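Exoribonuclease II, mitochondrial (PDB 6F3H) probably degrades mitochondrial RNA exonucleolytically in the 3' to 5' direction, as an RNB-family nuclease that works with a helicase in the mtEXO degradosome. Local coordinates at residues S80-I85 with V234-A239; F398-E403 with L606-F611. The protein carries 1 engineered substitution. All coordinates share one frame; numbering follows the deposited sequence.

Interaction 1: S80-I85 with V234-A239. With nucleotides of chain C.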
loop_
_atom_site.group_PDB
_atom_site.type_symbol
_atom_site.label_atom_id
_atom_site.label_comp_id
_atom_site.label_asym_id
_atom_site.label_seq_id
_atom_site.Cartn_x
_atom_site.Cartn_y
_atom_site.Cartn_z
ATOM N N SER A 80 -4.108 -9.163 13.436
ATOM C CA SER A 80 -3.918 -10.597 13.388
ATOM C C SER A 80 -5.016 -11.293 12.602
ATOM O O SER A 80 -4.940 -12.506 12.439
ATOM C CB SER A 80 -3.862 -11.175 14.798
ATOM O OG SER A 80 -2.798 -10.609 15.544
ATOM N N VAL A 81 -6.039 -10.572 12.151
ATOM C CA VAL A 81 -7.133 -11.149 11.374
ATOM C C VAL A 81 -6.702 -11.341 9.923
ATOM O O VAL A 81 -6.399 -10.362 9.230
ATOM C CB VAL A 81 -8.388 -10.275 11.456
ATOM C CG1 VAL A 81 -9.411 -10.786 10.464
ATOM C CG2 VAL A 81 -8.955 -10.311 12.860
ATOM N N ILE A 82 -6.736 -12.590 9.435
ATOM C CA ILE A 82 -6.321 -12.839 8.055
ATOM C C ILE A 82 -7.485 -12.792 7.090
ATOM O O ILE A 82 -7.307 -12.419 5.918
ATOM C CB ILE A 82 -5.599 -14.194 7.916
ATOM C CG1 ILE A 82 -4.720 -14.457 9.106
ATOM C CG2 ILE A 82 -4.605 -14.081 6.856
ATOM C CD1 ILE A 82 -4.079 -15.801 8.997
ATOM N N LEU A 83 -8.668 -13.233 7.519
ATOM C CA LEU A 83 -9.857 -13.007 6.722
ATOM C C LEU A 83 -11.050 -12.914 7.642
ATOM O O LEU A 83 -11.044 -13.432 8.758
ATOM C CB LEU A 83 -10.081 -14.087 5.650
ATOM C CG LEU A 83 -10.238 -15.578 5.912
ATOM C CD1 LEU A 83 -11.654 -15.905 6.322
ATOM C CD2 LEU A 83 -9.890 -16.322 4.643
ATOM N N ARG A 84 -12.093 -12.269 7.135
ATOM C CA ARG A 84 -13.220 -11.848 7.941
ATOM C C ARG A 84 -14.494 -12.116 7.166
ATOM O O ARG A 84 -14.541 -11.902 5.950
ATOM C CB ARG A 84 -13.106 -10.363 8.285
ATOM C CG ARG A 84 -14.379 -9.676 8.724
ATOM C CD ARG A 84 -14.086 -8.221 9.068
ATOM N NE ARG A 84 -15.253 -7.336 9.080
ATOM C CZ ARG A 84 -15.476 -6.366 8.197
ATOM N NH1 ARG A 84 -14.616 -6.145 7.212
ATOM N NH2 ARG A 84 -16.571 -5.614 8.300
ATOM N N ILE A 85 -15.513 -12.580 7.888
ATOM C CA ILE A 85 -16.848 -12.852 7.378
ATOM C C ILE A 85 -17.810 -12.015 8.200
ATOM O O ILE A 85 -17.943 -12.246 9.406
ATOM C CB ILE A 85 -17.231 -14.334 7.505
ATOM C CG1 ILE A 85 -16.330 -15.191 6.642
ATOM C CG2 ILE A 85 -18.680 -14.514 7.127
ATOM C CD1 ILE A 85 -16.539 -14.905 5.203
ATOM N N VAL A 234 -0.553 -14.517 0.222
ATOM C CA VAL A 234 -1.880 -13.936 0.225
ATOM C C VAL A 234 -1.808 -12.631 1.006
ATOM O O VAL A 234 -1.462 -12.619 2.188
ATOM C CB VAL A 234 -2.876 -14.907 0.867
ATOM C CG1 VAL A 234 -4.186 -14.222 1.129
ATOM C CG2 VAL A 234 -3.036 -16.123 -0.001
ATOM N N TYR A 235 -2.186 -11.539 0.375
ATOM C CA TYR A 235 -2.137 -10.245 1.022
ATOM C C TYR A 235 -3.507 -9.911 1.575
ATOM O O TYR A 235 -4.515 -10.123 0.903
ATOM C CB TYR A 235 -1.683 -9.198 0.029
ATOM C CG TYR A 235 -0.235 -9.318 -0.287
ATOM C CD1 TYR A 235 0.227 -10.213 -1.235
ATOM C CD2 TYR A 235 0.684 -8.524 0.376
ATOM C CE1 TYR A 235 1.575 -10.299 -1.515
ATOM C CE2 TYR A 235 2.020 -8.599 0.108
ATOM C CZ TYR A 235 2.470 -9.478 -0.832
ATOM O OH TYR A 235 3.826 -9.509 -1.067
ATOM N N THR A 236 -3.536 -9.422 2.806
ATOM C CA THR A 236 -4.768 -9.093 3.504
ATOM C C THR A 236 -4.799 -7.580 3.685
ATOM O O THR A 236 -3.883 -7.017 4.291
ATOM C CB THR A 236 -4.814 -9.772 4.873
ATOM O OG1 THR A 236 -4.954 -11.194 4.727
ATOM C CG2 THR A 236 -5.989 -9.246 5.690
ATOM N N ASN A 237 -5.835 -6.922 3.170
ATOM C CA ASN A 237 -5.919 -5.484 3.334
ATOM C C ASN A 237 -6.247 -5.137 4.780
ATOM O O ASN A 237 -7.057 -5.798 5.429
ATOM C CB ASN A 237 -6.966 -4.877 2.405
ATOM C CG ASN A 237 -7.283 -3.402 2.752
ATOM O OD1 ASN A 237 -6.386 -2.569 2.868
ATOM N ND2 ASN A 237 -8.552 -3.088 2.914
ATOM N N THR A 238 -5.567 -4.100 5.282
ATOM C CA THR A 238 -5.683 -3.623 6.659
ATOM C C THR A 238 -7.066 -3.061 6.988
ATOM O O THR A 238 -7.483 -3.080 8.154
ATOM C CB THR A 238 -4.662 -2.511 6.893
ATOM O OG1 THR A 238 -3.470 -2.772 6.141
ATOM C CG2 THR A 238 -4.356 -2.374 8.355
ATOM N N ALA A 239 -7.746 -2.465 6.016
ATOM C CA ALA A 239 -8.963 -1.733 6.338
ATOM C C ALA A 239 -10.174 -2.653 6.305
ATOM O O ALA A 239 -10.991 -2.669 7.234
ATOM C CB ALA A 239 -9.129 -0.579 5.352
ATOM P P A C 1 -2.021 -0.524 10.202
ATOM O OP1 A C 1 -1.700 -0.978 8.830
ATOM O OP2 A C 1 -3.415 -0.128 10.551
ATOM O "O5'" A C 1 -1.037 0.706 10.404
ATOM C "C5'" A C 1 -1.199 1.875 9.623
ATOM C "C4'" A C 1 -2.236 2.787 10.229
ATOM O "O4'" A C 1 -1.812 3.182 11.562
ATOM C "C3'" A C 1 -2.437 4.095 9.492
ATOM O "O3'" A C 1 -3.352 4.005 8.437
ATOM C "C2'" A C 1 -2.850 5.058 10.588
ATOM O "O2'" A C 1 -4.210 4.848 10.937
ATOM C "C1'" A C 1 -1.977 4.569 11.732
ATOM N N9 A C 1 -0.623 5.147 11.678
ATOM C C8 A C 1 0.116 5.514 10.576
ATOM N N7 A C 1 1.304 5.961 10.866
ATOM C C5 A C 1 1.353 5.866 12.248
ATOM C C6 A C 1 2.354 6.188 13.169
ATOM N N6 A C 1 3.537 6.691 12.801
ATOM N N1 A C 1 2.095 5.974 14.480
ATOM C C2 A C 1 0.908 5.472 14.835
ATOM N N3 A C 1 -0.117 5.127 14.062
ATOM C C4 A C 1 0.180 5.355 12.766
#
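Thr236 meets the backbone of Ile82 through its hydroxyl, and this is the single hydrogen bond between 80-85 and 234-239. OG1 donates to the carbonyl oxygen of Ile82 across 2.9 Å. The C=O...OG1 angle is 129° and the donor lies in the carbonyl plane, which together put it on a lone pair. The first torsion of Thr236 (chi1 -69°) accounts for this: it sets OG1 beside its own backbone N and opposite its carbonyl carbon. The methyl branch CG2 lies 3.4 Å from the same Ile82 O and also reaches Val81 O, at 3.7 Å. Ile82 brings its CG2 methyl against the hydroxyl as well, 3.6 Å from Thr236 OG1, where the two side chains cross at about a right angle; the end of Ile82 leads away, and its side chain also packs on Tyr219 of helix 212-226.

That is the close part. The CA atoms of Ile82 and Thr236 are still 6.1 Å apart, and the buried area totals just 129 Å². On either side of Thr236 along the chain, 234-239 offers no other close side chain: Tyr235 faces away and packs on helix 725-761, while Thr238 turns to the RNA, with CG2 near the phosphate of A1 of chain C. Arg84 begins toward 234-239 but ends in a salt bridge with Asp38 and a hydrogen bond to Leu240 O.

Each strand lies at the outer edge of its own antiparallel sheet in this chain, 81-85 beside 39-42 and 231-237 beside 242-248. Ile82 and Leu83 both face Leu41, a classic beta bulge. No backbone hydrogen bond links the two segments, so the chemistry implies that the sheets are not merged: one directional hydroxyl-to-carbonyl bond links the edges at a single point, with little buried area to add to it.

Interaction 2: F398-E403 with L606-F611. With MG (magnesium ion), chain E; nucleotides of chain C.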
loop_
_atom_site.group_PDB
_atom_site.type_symbol
_atom_site.label_atom_id
_atom_site.label_comp_id
_atom_site.label_asym_id
_atom_site.label_seq_id
_atom_site.Cartn_x
_atom_site.Cartn_y
_atom_site.Cartn_z
ATOM N N PHE A 398 1.590 28.065 -10.308
ATOM C CA PHE A 398 2.593 27.677 -9.332
ATOM C C PHE A 398 2.625 26.160 -9.122
ATOM O O PHE A 398 1.668 25.577 -8.602
ATOM C CB PHE A 398 2.308 28.381 -8.012
ATOM C CG PHE A 398 2.235 29.883 -8.106
ATOM C CD1 PHE A 398 3.390 30.639 -8.264
ATOM C CD2 PHE A 398 1.020 30.545 -7.967
ATOM C CE1 PHE A 398 3.324 32.026 -8.310
ATOM C CE2 PHE A 398 0.947 31.931 -8.009
ATOM C CZ PHE A 398 2.096 32.670 -8.180
ATOM N N CYS A 399 3.754 25.533 -9.472
ATOM C CA CYS A 399 4.001 24.101 -9.273
ATOM C C CYS A 399 5.017 23.933 -8.153
ATOM O O CYS A 399 6.230 23.935 -8.383
ATOM C CB CYS A 399 4.490 23.457 -10.560
ATOM S SG CYS A 399 3.278 23.525 -11.899
ATOM N N ILE A 400 4.505 23.772 -6.937
ATOM C CA ILE A 400 5.327 23.751 -5.729
ATOM C C ILE A 400 5.680 22.299 -5.443
ATOM O O ILE A 400 4.915 21.577 -4.805
ATOM C CB ILE A 400 4.603 24.386 -4.560
ATOM C CG1 ILE A 400 3.966 25.673 -5.036
ATOM C CG2 ILE A 400 5.568 24.599 -3.415
ATOM C CD1 ILE A 400 3.303 26.398 -3.961
ATOM N N ASP A 401 6.850 21.869 -5.912
ATOM C CA ASP A 401 7.334 20.517 -5.712
ATOM C C ASP A 401 8.744 20.652 -5.112
ATOM O O ASP A 401 9.237 21.760 -4.903
ATOM C CB ASP A 401 7.236 19.743 -7.037
ATOM C CG ASP A 401 5.913 19.081 -7.252
ATOM O OD1 ASP A 401 5.210 18.784 -6.234
ATOM O OD2 ASP A 401 5.530 18.836 -8.439
ATOM N N SER A 402 9.348 19.519 -4.771
ATOM C CA SER A 402 10.737 19.497 -4.331
ATOM C C SER A 402 11.699 19.586 -5.510
ATOM O O SER A 402 11.324 19.446 -6.678
ATOM C CB SER A 402 11.052 18.220 -3.548
ATOM O OG SER A 402 10.519 18.228 -2.238
ATOM N N GLU A 403 12.960 19.850 -5.181
ATOM C CA GLU A 403 14.009 19.831 -6.190
ATOM C C GLU A 403 14.129 18.448 -6.812
ATOM O O GLU A 403 14.349 18.318 -8.022
ATOM C CB GLU A 403 15.343 20.264 -5.572
ATOM C CG GLU A 403 16.340 20.967 -6.514
ATOM C CD GLU A 403 17.800 20.794 -6.061
ATOM O OE1 GLU A 403 18.507 19.915 -6.609
ATOM O OE2 GLU A 403 18.236 21.532 -5.150
ATOM N N LEU A 606 1.581 23.311 3.822
ATOM C CA LEU A 606 0.235 23.615 4.266
ATOM C C LEU A 606 -0.573 24.186 3.122
ATOM O O LEU A 606 -1.729 23.806 2.901
ATOM C CB LEU A 606 0.288 24.627 5.401
ATOM C CG LEU A 606 -1.025 25.382 5.617
ATOM C CD1 LEU A 606 -2.182 24.469 6.057
ATOM C CD2 LEU A 606 -0.818 26.529 6.566
ATOM N N LEU A 607 0.036 25.091 2.372
ATOM C CA LEU A 607 -0.646 25.721 1.259
ATOM C C LEU A 607 -1.093 24.675 0.263
ATOM O O LEU A 607 -2.291 24.495 0.022
ATOM C CB LEU A 607 0.316 26.705 0.602
ATOM C CG LEU A 607 -0.096 27.693 -0.477
ATOM C CD1 LEU A 607 1.046 28.622 -0.666
ATOM C CD2 LEU A 607 -0.421 26.997 -1.794
ATOM N N VAL A 608 -0.131 23.910 -0.252
ATOM C CA VAL A 608 -0.430 22.948 -1.301
ATOM C C VAL A 608 -1.433 21.933 -0.805
ATOM O O VAL A 608 -2.472 21.713 -1.429
ATOM C CB VAL A 608 0.855 22.257 -1.780
ATOM C CG1 VAL A 608 0.532 21.339 -2.926
ATOM C CG2 VAL A 608 1.859 23.274 -2.202
ATOM N N SER A 609 -1.179 21.369 0.372
ATOM C CA SER A 609 -2.012 20.276 0.841
ATOM C C SER A 609 -3.466 20.717 0.949
ATOM O O SER A 609 -4.363 20.075 0.389
ATOM C CB SER A 609 -1.469 19.758 2.172
ATOM O OG SER A 609 -1.875 20.559 3.260
ATOM N N GLU A 610 -3.705 21.886 1.536
ATOM C CA GLU A 610 -5.080 22.290 1.783
ATOM C C GLU A 610 -5.891 22.356 0.516
ATOM O O GLU A 610 -7.107 22.106 0.527
ATOM C CB GLU A 610 -5.119 23.620 2.493
ATOM C CG GLU A 610 -5.020 23.388 3.955
ATOM C CD GLU A 610 -5.983 22.280 4.412
ATOM O OE1 GLU A 610 -7.156 22.202 3.938
ATOM O OE2 GLU A 610 -5.534 21.437 5.214
ATOM N N PHE A 611 -5.242 22.699 -0.573
ATOM C CA PHE A 611 -5.962 22.870 -1.816
ATOM C C PHE A 611 -6.267 21.541 -2.486
ATOM O O PHE A 611 -7.358 21.361 -3.030
ATOM C CB PHE A 611 -5.153 23.812 -2.696
ATOM C CG PHE A 611 -5.259 25.251 -2.256
ATOM C CD1 PHE A 611 -6.430 25.972 -2.462
ATOM C CD2 PHE A 611 -4.242 25.844 -1.541
ATOM C CE1 PHE A 611 -6.549 27.275 -2.026
ATOM C CE2 PHE A 611 -4.359 27.151 -1.093
ATOM C CZ PHE A 611 -5.509 27.870 -1.341
HETATM MG MG MG E . 3.766 19.232 -7.190
ATOM P P A C 5 -1.515 15.240 -3.469
ATOM O OP1 A C 5 -2.269 15.668 -4.668
ATOM O OP2 A C 5 -1.578 13.811 -3.046
ATOM O "O5'" A C 5 0.004 15.578 -3.745
ATOM C "C5'" A C 5 0.366 16.902 -4.077
ATOM C "C4'" A C 5 1.841 17.145 -3.929
ATOM O "O4'" A C 5 2.232 16.991 -2.545
ATOM C "C3'" A C 5 2.760 16.202 -4.683
ATOM O "O3'" A C 5 2.912 16.573 -6.034
ATOM C "C2'" A C 5 4.047 16.319 -3.892
ATOM O "O2'" A C 5 4.707 17.537 -4.203
ATOM C "C1'" A C 5 3.504 16.403 -2.473
ATOM N N9 A C 5 3.321 15.062 -1.941
ATOM C C8 A C 5 2.203 14.265 -1.943
ATOM N N7 A C 5 2.400 13.081 -1.421
ATOM C C5 A C 5 3.740 13.128 -1.085
ATOM C C6 A C 5 4.580 12.194 -0.480
ATOM N N6 A C 5 4.169 10.977 -0.101
ATOM N N1 A C 5 5.867 12.576 -0.287
ATOM C C2 A C 5 6.269 13.801 -0.672
ATOM N N3 A C 5 5.574 14.779 -1.250
ATOM C C4 A C 5 4.318 14.344 -1.415
ATOM P P U C 4 -4.028 12.880 0.472
ATOM O OP1 U C 4 -5.003 12.988 -0.630
ATOM O OP2 U C 4 -3.221 11.656 0.627
ATOM O "O5'" U C 4 -3.017 14.056 0.252
ATOM C "C5'" U C 4 -3.475 15.380 0.350
ATOM C "C4'" U C 4 -2.325 16.292 0.165
ATOM O "O4'" U C 4 -1.485 16.237 1.344
ATOM C "C3'" U C 4 -1.393 15.886 -0.949
ATOM O "O3'" U C 4 -1.878 16.197 -2.237
ATOM C "C2'" U C 4 -0.106 16.586 -0.554
ATOM O "O2'" U C 4 -0.176 17.972 -0.845
ATOM C "C1'" U C 4 -0.135 16.409 0.967
ATOM N N1 U C 4 0.641 15.218 1.384
ATOM C C2 U C 4 1.979 15.435 1.638
ATOM O O2 U C 4 2.499 16.531 1.555
ATOM N N3 U C 4 2.688 14.330 2.009
ATOM C C4 U C 4 2.192 13.053 2.137
ATOM O O4 U C 4 2.974 12.163 2.485
ATOM C C5 U C 4 0.793 12.899 1.847
ATOM C C6 U C 4 0.080 13.961 1.488
ATOM P P C C 6 2.770 15.481 -7.176
ATOM O OP1 C C 6 2.908 16.174 -8.464
ATOM O OP2 C C 6 1.605 14.629 -6.886
ATOM O "O5'" C C 6 4.110 14.664 -7.044
ATOM C "C5'" C C 6 5.349 15.355 -7.037
ATOM C "C4'" C C 6 6.498 14.459 -6.638
ATOM O "O4'" C C 6 6.439 14.122 -5.226
ATOM C "C3'" C C 6 6.578 13.104 -7.303
ATOM O "O3'" C C 6 7.029 13.154 -8.639
ATOM C "C2'" C C 6 7.546 12.397 -6.391
ATOM O "O2'" C C 6 8.824 12.961 -6.584
ATOM C "C1'" C C 6 7.053 12.872 -5.026
ATOM N N1 C C 6 6.098 11.906 -4.413
ATOM C C2 C C 6 6.635 10.813 -3.690
ATOM O O2 C C 6 7.854 10.708 -3.561
ATOM N N3 C C 6 5.872 9.865 -3.110
ATOM C C4 C C 6 4.568 9.968 -3.241
ATOM N N4 C C 6 3.848 9.013 -2.642
ATOM C C5 C C 6 3.974 11.056 -3.965
ATOM C C6 C C 6 4.750 11.985 -4.538
HETATM O O HOH W 1 2.552 20.302 -6.077
HETATM O O HOH W 2 2.868 19.999 -8.776
#
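Carboxylate oxygen OD1 of Asp401, the residue after the Ile400 that packs on Val608, is gripped from two directions: by the magnesium ion and by the O2' hydroxyl of A5 of chain C, which donates to it. The modelled lengths, 1.8 Å from OD1 to magnesium and 2.4 Å from OD1 to O2', are very short, and at this resolution their exact values are doubtful. Asp401 OD2 also binds the metal, at 2.2 Å, which makes the carboxylate bidentate. Two waters and Asp410 OD1 are further ligands.

Behind this polar site lies an apolar seam. Val608 CG2 rests 3.8 Å from Ile400 CB and 3.9 Å from Ile400 CD1, and the two side chains run past one another in antiparallel fashion. With chi1 at -176°, Val608 presents CG2 to Ile400 while CG1 turns toward the ribose of U4 of chain C. Leu607 extends the seam more loosely, its CD2 lying 4.4 Å from Ile400 CD1. Tyr527 touches both Ile400 and Val608. Val608 also meets Asp410, the second metal-binding aspartate, so in this structure helix 603-625 packs on one metal ligand and, at Ile400, on the neighbour of the other. One residue on, Ser609 CA comes within 3.4 Å of O2' of U4 of chain C. Aspartates holding magnesium beside the RNA backbone are characteristic of the RNB-family nuclease active site.

Overall arrangement
The two contacts come in series along the chain: interaction 1 closes at residue 239, well before interaction 2 opens at 398. Their centres are 35 Å apart and their nearest atoms about 22 Å, so they do not touch and share no sheet or helix. Interaction 1 joins an edge of the N-terminal five-stranded sheet to an edge of a three-stranded one. Interaction 2 lies inside the RNB region, between the loop preceding strand 410-416 and helix 603-625. The RNA of chain C connects them: nucleotide A1 passes near interaction 1 and U4 to C6 near interaction 2, consistent with a strand guided inward to the metal site.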